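Local coordinates for mandelate racemase/muconate lactonizing enzyme family protein (Sorangium cellulosum, PDB 3S5S) that belongs to the mandelate racemase/muconate lactonizing enzyme family of the enolase superfamily, its precise function not being assigned, at residues 113-124 / 348-356; 226-234 / 255-264. All coordinates share one frame; numbering follows the deposited sequence. Where two conformers were deposited one is given.

Contact 1. Residues 113-124 / 348-356; sequences DALTKRAGMPLW and LEGIRAGHG
Trp124 and Leu348 lie alongside each other, pointing opposite ways, with CD1 of Leu348 3.8 Å from CB of Trp124. A chi1 of 53° tucks the indole in over its own backbone, flanked by N and C. Ile351 packs by its CB near the pyrrole edge of the same indole, and its CG2 meets the Pro122 ring at CB. Pro122 CB also lies over one face of the indole, so the tryptophan is packed by its own segment as well. Leu348 and Ile351 also touch helix 303-316, at Ala310 and Thr307.

At the ring edge, NE1 of Trp124 gives a weak hydrogen bond, 3.3 Å long, to Ile351 O, near the plane of the indole. Next along come two backbone bonds that bracket Pro122: Gly354 N to Met121 O at 3.1 Å, and Leu123 N to Gly354 O at 2.8 Å. Together they make a single beta bridge between Pro122 and Gly354. Gly354, with positive phi, fits tightly against helix 101-117: its CA is 3.0 Å from Thr116 OG1, a hydroxyl bonded to Leu112 O.

The polar edge is formed by Asp113 and His355. The carboxylate lies flat over one face of the imidazole, planes 11° apart, while its OD1 takes the His355 N-H at 3.0 Å on the anti side. OD2 makes a salt bridge with Lys117 NZ at 2.9 Å and also accepts from Phe49 N; that NZ also bonds Leu47 O, and His355 NE2 is bonded to Phe49 O. Several partners thus fix the carboxylate's rotation. In this enolase-superfamily fold, the contact fastens the Schellman-capped end of helix 101-117, in the N-terminal domain, to the loop after strand 345-347.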
# COMPACT_ATOMS: atom_id res chain seq x y z
N ASP A 113 2.34 -6.14 15.35
CA ASP A 113 1.69 -6.10 16.66
C ASP A 113 2.67 -5.50 17.70
O ASP A 113 2.31 -4.56 18.42
CB ASP A 113 1.21 -7.50 17.09
CG ASP A 113 0.51 -7.48 18.43
OD1 ASP A 113 -0.34 -6.56 18.70
OD2 ASP A 113 0.82 -8.43 19.23
N ALA A 114 3.92 -5.97 17.69
CA ALA A 114 4.91 -5.47 18.66
C ALA A 114 5.26 -4.03 18.35
O ALA A 114 5.32 -3.18 19.23
CB ALA A 114 6.25 -6.39 18.73
N LEU A 115 5.54 -3.77 17.08
CA LEU A 115 5.86 -2.39 16.69
C LEU A 115 4.79 -1.37 17.18
O LEU A 115 5.11 -0.35 17.74
CB LEU A 115 6.05 -2.29 15.18
CG LEU A 115 6.62 -0.92 14.75
CD1 LEU A 115 8.13 -0.73 15.16
CD2 LEU A 115 6.40 -0.67 13.21
N THR A 116 3.51 -1.67 16.97
CA THR A 116 2.44 -0.70 17.28
C THR A 116 2.12 -0.67 18.75
O THR A 116 1.92 0.40 19.30
CB THR A 116 1.15 -0.94 16.44
OG1 THR A 116 0.70 -2.30 16.56
CG2 THR A 116 1.45 -0.65 14.98
N LYS A 117 2.09 -1.83 19.40
CA LYS A 117 1.73 -1.82 20.77
C LYS A 117 2.72 -1.02 21.62
O LYS A 117 2.28 -0.31 22.52
CB LYS A 117 1.47 -3.25 21.28
CG LYS A 117 2.39 -3.77 22.35
CD LYS A 117 2.45 -5.33 22.41
CE LYS A 117 1.11 -6.01 22.17
NZ LYS A 117 1.29 -7.45 21.87
N ARG A 118 4.02 -1.11 21.36
CA ARG A 118 5.00 -0.42 22.20
C ARG A 118 4.92 1.08 21.92
O ARG A 118 5.46 1.89 22.68
CB ARG A 118 6.45 -0.91 21.95
CG ARG A 118 7.02 -0.47 20.56
CD ARG A 118 8.41 -1.03 20.26
NE ARG A 118 9.39 -0.52 21.21
CZ ARG A 118 10.04 0.63 21.07
NH1 ARG A 118 9.82 1.39 19.99
NH2 ARG A 118 10.91 1.02 22.00
N ALA A 119 4.25 1.41 20.82
CA ALA A 119 4.10 2.78 20.37
C ALA A 119 2.76 3.36 20.86
O ALA A 119 2.50 4.58 20.71
CB ALA A 119 4.19 2.84 18.83
N GLY A 120 1.92 2.49 21.43
CA GLY A 120 0.58 2.93 21.92
C GLY A 120 -0.37 3.29 20.76
O GLY A 120 -1.22 4.16 20.90
N MET A 121 -0.18 2.64 19.61
CA MET A 121 -0.94 2.92 18.37
C MET A 121 -1.78 1.67 18.11
O MET A 121 -1.22 0.60 17.96
CB MET A 121 0.01 3.16 17.19
CG MET A 121 -0.73 3.64 15.88
SD MET A 121 0.37 3.77 14.47
CE MET A 121 1.32 5.17 15.03
N PRO A 122 -3.13 1.78 18.13
CA PRO A 122 -3.93 0.63 17.67
C PRO A 122 -3.62 0.28 16.19
O PRO A 122 -3.34 1.18 15.38
CB PRO A 122 -5.39 1.10 17.79
CG PRO A 122 -5.34 2.57 18.15
CD PRO A 122 -3.92 3.02 18.29
N LEU A 123 -3.70 -1.01 15.85
CA LEU A 123 -3.36 -1.49 14.51
C LEU A 123 -4.32 -0.93 13.43
O LEU A 123 -3.90 -0.68 12.29
CB LEU A 123 -3.31 -3.01 14.48
CG LEU A 123 -2.71 -3.74 13.26
CD1 LEU A 123 -1.22 -3.30 13.05
CD2 LEU A 123 -2.86 -5.29 13.36
N TRP A 124 -5.60 -0.73 13.79
CA TRP A 124 -6.58 -0.15 12.87
C TRP A 124 -6.20 1.29 12.50
O TRP A 124 -6.50 1.76 11.36
CB TRP A 124 -8.04 -0.24 13.42
CG TRP A 124 -8.27 0.34 14.83
CD1 TRP A 124 -8.32 -0.37 15.99
CD2 TRP A 124 -8.50 1.71 15.19
NE1 TRP A 124 -8.52 0.47 17.04
CE2 TRP A 124 -8.64 1.75 16.59
CE3 TRP A 124 -8.60 2.90 14.45
CZ2 TRP A 124 -8.88 2.95 17.29
CZ3 TRP A 124 -8.81 4.10 15.14
CH2 TRP A 124 -8.95 4.11 16.56
N LEU A 348 -14.03 -2.36 17.17
CA LEU A 348 -12.61 -2.33 17.46
C LEU A 348 -12.19 -1.23 18.44
O LEU A 348 -11.01 -1.14 18.81
CB LEU A 348 -11.78 -2.24 16.19
CG LEU A 348 -11.89 -3.16 14.99
CD1 LEU A 348 -11.00 -2.58 13.93
CD2 LEU A 348 -11.56 -4.65 15.25
N GLU A 349 -13.16 -0.45 18.90
CA GLU A 349 -12.93 0.69 19.80
C GLU A 349 -12.12 0.39 21.07
O GLU A 349 -11.37 1.28 21.58
CB GLU A 349 -14.28 1.35 20.16
CG GLU A 349 -14.67 2.52 19.20
CD GLU A 349 -15.91 3.35 19.66
OE1 GLU A 349 -16.62 2.94 20.63
OE2 GLU A 349 -16.19 4.42 19.03
N GLY A 350 -12.25 -0.83 21.58
CA GLY A 350 -11.53 -1.19 22.80
C GLY A 350 -10.08 -1.61 22.56
O GLY A 350 -9.41 -2.02 23.48
N ILE A 351 -9.61 -1.55 21.31
CA ILE A 351 -8.26 -1.92 20.98
C ILE A 351 -7.47 -0.64 21.00
O ILE A 351 -7.77 0.32 20.25
CB ILE A 351 -8.19 -2.58 19.61
CG1 ILE A 351 -8.92 -3.92 19.68
CG2 ILE A 351 -6.71 -2.74 19.15
CD1 ILE A 351 -9.21 -4.52 18.34
N ARG A 352 -6.49 -0.60 21.88
CA ARG A 352 -5.78 0.62 22.19
C ARG A 352 -4.33 0.57 21.68
O ARG A 352 -3.69 1.60 21.57
CB ARG A 352 -5.77 0.82 23.72
CG ARG A 352 -7.17 1.00 24.39
CD ARG A 352 -7.08 1.98 25.62
NE ARG A 352 -6.07 1.56 26.62
CZ ARG A 352 -5.08 2.33 27.12
NH1 ARG A 352 -4.24 1.82 28.03
NH2 ARG A 352 -4.93 3.61 26.73
N ALA A 353 -3.81 -0.63 21.42
CA ALA A 353 -2.40 -0.83 21.13
C ALA A 353 -2.18 -2.19 20.42
O ALA A 353 -2.68 -3.21 20.90
CB ALA A 353 -1.58 -0.75 22.42
N GLY A 354 -1.46 -2.18 19.30
CA GLY A 354 -1.35 -3.37 18.45
C GLY A 354 -2.76 -3.85 18.02
O GLY A 354 -3.67 -3.02 17.79
N HIS A 355 -2.93 -5.17 17.91
CA HIS A 355 -4.26 -5.73 17.71
C HIS A 355 -5.02 -6.03 18.98
O HIS A 355 -6.16 -6.50 18.89
CB HIS A 355 -4.23 -6.97 16.80
CG HIS A 355 -3.24 -8.00 17.21
ND1 HIS A 355 -3.22 -8.53 18.49
CD2 HIS A 355 -2.26 -8.62 16.51
CE1 HIS A 355 -2.25 -9.44 18.55
NE2 HIS A 355 -1.67 -9.53 17.36
N GLY A 356 -4.43 -5.75 20.16
CA GLY A 356 -5.11 -5.96 21.48
C GLY A 356 -5.28 -7.39 21.95
O GLY A 356 -5.89 -7.65 23.01

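Contact 2. Residues 226-234 / 255-264. With SO4 (sulfate ion), chain D.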
# COMPACT_ATOMS: atom_id res chain seq x y z
N PRO A 226 -12.15 -23.61 -10.45
CA PRO A 226 -10.80 -23.69 -9.91
C PRO A 226 -9.91 -22.54 -10.38
O PRO A 226 -10.14 -21.96 -11.46
CB PRO A 226 -10.25 -25.02 -10.45
CG PRO A 226 -11.45 -25.75 -11.13
CD PRO A 226 -12.46 -24.70 -11.43
N ARG A 227 -8.86 -22.28 -9.59
CA ARG A 227 -7.87 -21.26 -9.85
C ARG A 227 -7.33 -21.21 -11.28
O ARG A 227 -7.08 -20.11 -11.78
CB ARG A 227 -6.71 -21.36 -8.87
CG ARG A 227 -5.73 -20.24 -9.04
CD ARG A 227 -4.52 -20.35 -8.17
NE ARG A 227 -3.38 -19.70 -8.84
CZ ARG A 227 -2.98 -18.44 -8.63
NH1 ARG A 227 -3.60 -17.66 -7.75
NH2 ARG A 227 -1.94 -17.95 -9.30
N ASP A 228 -7.11 -22.34 -11.94
CA ASP A 228 -6.54 -22.21 -13.28
C ASP A 228 -7.53 -22.55 -14.40
O ASP A 228 -7.14 -22.93 -15.50
CB ASP A 228 -5.11 -22.84 -13.39
CG ASP A 228 -3.96 -21.89 -12.83
OD1 ASP A 228 -4.18 -21.11 -11.88
OD2 ASP A 228 -2.83 -21.92 -13.34
N ASP A 229 -8.82 -22.37 -14.10
CA ASP A 229 -9.87 -22.25 -15.12
C ASP A 229 -10.21 -20.74 -15.26
O ASP A 229 -11.23 -20.25 -14.76
CB ASP A 229 -11.11 -23.09 -14.72
CG ASP A 229 -12.20 -23.06 -15.77
OD1 ASP A 229 -11.98 -22.37 -16.79
OD2 ASP A 229 -13.25 -23.73 -15.60
N TRP A 230 -9.31 -20.01 -15.91
CA TRP A 230 -9.49 -18.57 -16.12
C TRP A 230 -10.66 -18.29 -17.04
O TRP A 230 -11.34 -17.27 -16.88
CB TRP A 230 -8.21 -17.92 -16.64
CG TRP A 230 -7.23 -17.72 -15.55
CD1 TRP A 230 -6.34 -18.64 -15.06
CD2 TRP A 230 -7.05 -16.52 -14.76
NE1 TRP A 230 -5.62 -18.09 -14.03
CE2 TRP A 230 -6.05 -16.80 -13.81
CE3 TRP A 230 -7.65 -15.25 -14.77
CZ2 TRP A 230 -5.61 -15.84 -12.88
CZ3 TRP A 230 -7.23 -14.30 -13.85
CH2 TRP A 230 -6.21 -14.60 -12.91
N ASP A 231 -10.89 -19.18 -18.01
CA ASP A 231 -11.98 -19.03 -18.98
C ASP A 231 -13.35 -19.14 -18.29
O ASP A 231 -14.30 -18.42 -18.62
CB ASP A 231 -11.84 -20.08 -20.12
CG ASP A 231 -10.39 -20.20 -20.64
OD1 ASP A 231 -9.61 -19.24 -20.43
OD2 ASP A 231 -10.02 -21.24 -21.24
N GLY A 232 -13.41 -20.04 -17.31
CA GLY A 232 -14.62 -20.29 -16.55
C GLY A 232 -14.96 -19.11 -15.65
O GLY A 232 -16.12 -18.72 -15.56
N MET A 233 -13.94 -18.55 -14.99
CA MET A 233 -14.12 -17.32 -14.21
C MET A 233 -14.60 -16.15 -15.12
O MET A 233 -15.53 -15.45 -14.77
CB MET A 233 -12.84 -16.94 -13.45
CG MET A 233 -12.52 -17.82 -12.26
SD MET A 233 -13.78 -17.82 -10.98
CE MET A 233 -13.25 -16.60 -9.82
N LYS A 234 -13.96 -15.99 -16.27
CA LYS A 234 -14.37 -15.01 -17.26
C LYS A 234 -15.83 -15.24 -17.65
O LYS A 234 -16.60 -14.28 -17.78
CB LYS A 234 -13.54 -15.16 -18.54
CG LYS A 234 -12.27 -14.30 -18.70
CD LYS A 234 -11.99 -14.12 -20.26
CE LYS A 234 -10.53 -13.80 -20.64
NZ LYS A 234 -9.56 -14.36 -19.64
N ASP A 255 -1.88 -11.19 -9.47
CA ASP A 255 -3.07 -11.94 -9.90
C ASP A 255 -4.23 -10.95 -10.04
O ASP A 255 -5.02 -11.06 -10.97
CB ASP A 255 -3.55 -13.00 -8.88
CG ASP A 255 -2.54 -14.11 -8.60
OD1 ASP A 255 -1.74 -14.49 -9.49
OD2 ASP A 255 -2.57 -14.60 -7.42
N VAL A 256 -4.33 -10.01 -9.09
CA VAL A 256 -5.41 -9.01 -9.07
C VAL A 256 -5.42 -8.13 -10.32
O VAL A 256 -6.43 -8.02 -11.00
CB VAL A 256 -5.40 -8.17 -7.78
CG1 VAL A 256 -6.48 -7.10 -7.80
CG2 VAL A 256 -5.57 -9.07 -6.58
N LEU A 257 -4.28 -7.54 -10.67
CA LEU A 257 -4.17 -6.93 -11.99
C LEU A 257 -4.69 -7.79 -13.12
O LEU A 257 -5.30 -7.29 -14.09
CB LEU A 257 -2.73 -6.59 -12.31
CG LEU A 257 -2.20 -5.19 -12.11
CD1 LEU A 257 -1.01 -5.06 -13.03
CD2 LEU A 257 -3.25 -4.17 -12.49
N ARG A 258 -4.40 -9.09 -13.06
CA ARG A 258 -4.80 -9.97 -14.18
C ARG A 258 -6.30 -10.21 -14.11
O ARG A 258 -7.00 -10.11 -15.11
CB ARG A 258 -4.03 -11.29 -14.19
CG ARG A 258 -4.70 -12.36 -15.00
CD ARG A 258 -3.72 -13.31 -15.69
NE ARG A 258 -3.09 -14.24 -14.76
CZ ARG A 258 -3.00 -15.56 -14.94
NH1 ARG A 258 -3.51 -16.14 -16.05
NH2 ARG A 258 -2.40 -16.30 -14.01
N VAL A 259 -6.79 -10.52 -12.91
CA VAL A 259 -8.22 -10.68 -12.65
C VAL A 259 -9.01 -9.47 -13.16
O VAL A 259 -10.07 -9.65 -13.74
CB VAL A 259 -8.50 -10.98 -11.15
CG1 VAL A 259 -9.83 -10.38 -10.67
CG2 VAL A 259 -8.48 -12.45 -10.90
N ALA A 260 -8.48 -8.25 -12.94
CA ALA A 260 -9.14 -7.04 -13.45
C ALA A 260 -9.15 -7.06 -14.96
O ALA A 260 -10.22 -7.12 -15.55
CB ALA A 260 -8.49 -5.74 -12.94
N ALA A 261 -7.97 -7.05 -15.57
CA ALA A 261 -7.80 -6.94 -17.04
C ALA A 261 -8.55 -8.00 -17.86
O ALA A 261 -9.01 -7.74 -18.96
CB ALA A 261 -6.34 -6.96 -17.42
N GLU A 262 -8.66 -9.21 -17.30
CA GLU A 262 -9.32 -10.32 -17.99
C GLU A 262 -10.84 -10.42 -17.67
O GLU A 262 -11.57 -11.24 -18.26
CB GLU A 262 -8.55 -11.63 -17.73
CG GLU A 262 -7.34 -11.79 -18.69
CD GLU A 262 -6.50 -13.05 -18.43
OE1 GLU A 262 -7.07 -14.17 -18.31
OE2 GLU A 262 -5.25 -12.92 -18.35
N ARG A 263 -11.31 -9.54 -16.79
CA ARG A 263 -12.69 -9.54 -16.28
C ARG A 263 -13.11 -10.88 -15.73
O ARG A 263 -14.19 -11.35 -16.12
CB ARG A 263 -13.70 -9.15 -17.34
CG ARG A 263 -13.70 -7.73 -17.74
CD ARG A 263 -14.84 -7.56 -18.73
NE ARG A 263 -14.67 -6.38 -19.56
CZ ARG A 263 -15.12 -5.18 -19.25
NH1 ARG A 263 -15.80 -5.00 -18.12
NH2 ARG A 263 -14.90 -4.16 -20.08
N ALA A 264 -12.27 -11.46 -14.85
CA ALA A 264 -12.46 -12.80 -14.27
C ALA A 264 -13.26 -12.81 -12.96
O ALA A 264 -13.65 -13.89 -12.47
CB ALA A 264 -11.09 -13.50 -14.05
S SO4 D . -12.18 -5.81 -22.31
O1 SO4 D . -11.75 -7.21 -22.55
O2 SO4 D . -13.66 -5.83 -22.31
O3 SO4 D . -11.66 -5.30 -21.03
O4 SO4 D . -11.65 -4.90 -23.34
O HOH W 1 -16.01 -11.75 -18.00
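The guanidinium of Arg258 lies flat on one face of the Trp230 indole, planes 19° apart, a cation-pi stack with CZ 3.8 Å from the centroid of the six-membered ring. Bends at chi2 and chi3 fold the arginine chain down, so that its CD also makes a CH-pi contact with that ring. Asp255 O sits at the indole edge, and Val259 CG2 and Ala264 CB approach CZ3 and CE3 obliquely. Ala264 CB also touches Met233 CB.

Two salt bridges join the segments. Arg227 gives its NH1 almost straight to Asp255 OD2 at 3.2 Å, in the guanidinium plane but well above that of the carboxylate; NH1 also reaches Glu248 O, and OD2 accepts from Ala251 N and Ser252 N. Lys234 NZ bridges to Glu262 OE1 at 2.8 Å, a weak hydrogen bond. A water joins Lys234 O to Arg263 O, while Arg263 NE and NH2 both bond O2 of a sulfate ion, probably from the crystallisation liquor.

Helices 230-239 and 253-261 are successive outer helices of the barrel, the axes of their short segments approaching to 11.5 Å at 53°. Met233 and Val259 reach inward to strand 244-246, between them in sequence, while Val256 packs on helix 272-289.

Contact 1 is the more buried and joins parts far apart in sequence, a helix end in the N-terminal domain and a late loop; contact 2 links neighbouring helices of the barrel and is only partly buried. They share no helix or strand and lie on opposite sides of the chain's centre, their nearest atoms about 20 Å apart. Backbone bonds and a carboxylate stacked on an imidazole carry contact 1, whereas contact 2 relies on long charged side chains around one indole, with water and sulfate at its margin. Both approach the second subunit: Ala119 and Leu257 each pack on their own counterparts there.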